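Group B streptococcal R4 surface protein (Streptococcus agalactiae, PDB 6S5X) is a cell-wall-anchored streptococcal surface protein, probably with a role in infection, represented here by its most N-terminal Rib domain, which has an immunoglobulin-like fold. Local coordinates at residues D36-K39 / G40-V43. Sequence-based numbering, arbitrary orientation.
Sequences DLPK and GTTV
P38 and T41 occupy the two ends of a type II beta turn, P38-K39-G40-T41, which leads the chain into edge strand 42-45 of the immunoglobulin-like Rib domain. Its tight side is built around one acceptor, the carbonyl oxygen of P38, gripped twice by the same residue. The backbone T41 N donates to P38 O over 3.1 Å in the bond that closes the turn, with an N-H...O angle of 160°. The hydroxyl T41 OG1 donates to P38 O as well, at 2.7 Å, tilted from the carbonyl plane and on the same face as the amide. T41 can do this because OG1 lies anti to its own carbonyl carbon and beside the backbone N (chi1 -59°); the bond in turn restrains this rotamer, which leaves CG2, anti to the backbone N, to meet the leucine. The buried L37 crosses the threonine at about a right angle, and its CD1 approaches T41 CG2 at 4.2 Å. Both L37 and T41 lean on V63 of the neighbouring strand 55-64, while Y65 touches P38 and T41, so this face of the turn is joined to the sheet. The crest is looser: K39 and G40 are exposed, and the CA-CB bond of K39 points away from 40-43. G40 takes the positive phi (88°) expected at the third position of a type II turn. In contrast to this open crest, the threonine hydroxyl also rests against the pyrrolidine ring, T41 OG1 being 3.4 Å from P38 CD.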
ATOM      1  N   ASP A  36     -11.756   6.350  -0.849  1.00 11.37           N
ATOM      2  CA  ASP A  36     -12.300   6.807   0.420  1.00 16.44           C
ATOM      3  C   ASP A  36     -11.285   7.563   1.249  1.00 20.88           C
ATOM      4  O   ASP A  36     -11.658   8.115   2.288  1.00 14.31           O
ATOM      5  CB  ASP A  36     -12.802   5.638   1.271  1.00 14.30           C
ATOM      6  CG  ASP A  36     -13.988   4.914   0.655  1.00 90.36           C
ATOM      7  OD1 ASP A  36     -14.830   5.559  -0.008  1.00 34.59           O
ATOM      8  OD2 ASP A  36     -14.083   3.688   0.874  1.00 72.38           O
ATOM      9  N   LEU A  37     -10.032   7.623   0.811  1.00  8.41           N
ATOM     10  CA  LEU A  37      -9.038   8.390   1.538  1.00  9.07           C
ATOM     11  C   LEU A  37      -9.052   9.838   1.047  1.00 11.72           C
ATOM     12  O   LEU A  37      -9.561  10.131  -0.036  1.00 12.77           O
ATOM     13  CB  LEU A  37      -7.663   7.766   1.343  1.00  9.38           C
ATOM     14  CG  LEU A  37      -7.553   6.288   1.665  1.00 10.01           C
ATOM     15  CD1 LEU A  37      -6.123   5.814   1.415  1.00 11.30           C
ATOM     16  CD2 LEU A  37      -7.999   6.011   3.098  1.00 11.27           C
ATOM     17  N   PRO A  38      -8.543  10.788   1.827  1.00  9.44           N
ATOM     18  CA  PRO A  38      -8.560  12.183   1.373  1.00  8.24           C
ATOM     19  C   PRO A  38      -7.915  12.392   0.013  1.00  9.00           C
ATOM     20  O   PRO A  38      -6.914  11.758  -0.327  1.00  9.38           O
ATOM     21  CB  PRO A  38      -7.776  12.912   2.467  1.00  8.84           C
ATOM     22  CG  PRO A  38      -8.045  12.059   3.707  1.00 11.00           C
ATOM     23  CD  PRO A  38      -7.968  10.664   3.176  1.00 10.38           C
ATOM     24  N   LYS A  39      -8.517  13.280  -0.778  0.54 10.01           N
ATOM     25  CA  LYS A  39      -7.865  13.759  -1.987  0.54 10.84           C
ATOM     26  C   LYS A  39      -6.444  14.175  -1.637  0.54  8.48           C
ATOM     27  O   LYS A  39      -6.201  14.797  -0.596  0.54  9.21           O
ATOM     28  CB  LYS A  39      -8.642  14.938  -2.582  0.54 35.73           C
ATOM     29  CG  LYS A  39      -8.504  15.119  -4.084  0.54 24.55           C
ATOM     30  CD  LYS A  39      -9.524  16.142  -4.569  0.54 35.64           C
ATOM     31  CE  LYS A  39      -8.970  17.064  -5.651  0.54 53.29           C
ATOM     32  NZ  LYS A  39      -9.048  16.472  -7.010  0.54 37.09           N
ATOM     33  N   GLY A  40      -5.502  13.805  -2.490  1.00  8.46           N
ATOM     34  CA  GLY A  40      -4.106  14.146  -2.280  1.00  9.71           C
ATOM     35  C   GLY A  40      -3.300  13.168  -1.449  1.00 11.39           C
ATOM     36  O   GLY A  40      -2.070  13.327  -1.342  1.00  8.75           O
ATOM     37  N   THR A  41      -3.938  12.168  -0.864  1.00  8.89           N
ATOM     38  CA  THR A  41      -3.215  11.106  -0.174  1.00  7.48           C
ATOM     39  C   THR A  41      -2.323  10.363  -1.164  1.00  9.46           C
ATOM     40  O   THR A  41      -2.740  10.078  -2.292  1.00  7.72           O
ATOM     41  CB  THR A  41      -4.210  10.120   0.462  1.00  7.47           C
ATOM     42  OG1 THR A  41      -5.063  10.794   1.400  1.00  7.47           O
ATOM     43  CG2 THR A  41      -3.468   9.027   1.162  1.00  8.08           C
ATOM     44  N   THR A  42      -1.095  10.043  -0.741  1.00  7.35           N
ATOM     45  CA  THR A  42      -0.148   9.261  -1.530  1.00  7.40           C
ATOM     46  C   THR A  42       0.049   7.893  -0.897  1.00  9.06           C
ATOM     47  O   THR A  42      -0.111   7.717   0.314  1.00 10.54           O
ATOM     48  CB  THR A  42       1.210   9.959  -1.642  1.00 10.65           C
ATOM     49  OG1 THR A  42       1.839   9.995  -0.357  1.00 13.86           O
ATOM     50  CG2 THR A  42       1.036  11.359  -2.180  1.00  8.40           C
ATOM     51  N   VAL A  43       0.394   6.920  -1.739  1.00  7.27           N
ATOM     52  CA  VAL A  43       0.707   5.577  -1.290  1.00  7.13           C
ATOM     53  C   VAL A  43       2.019   5.149  -1.942  1.00 11.53           C
ATOM     54  O   VAL A  43       2.308   5.506  -3.094  1.00  8.96           O
ATOM     55  CB  VAL A  43      -0.424   4.577  -1.604  1.00  8.52           C
ATOM     56  CG1 VAL A  43      -1.692   4.940  -0.869  1.00 14.05           C
ATOM     57  CG2 VAL A  43      -0.677   4.541  -3.057  1.00 11.90           C
TER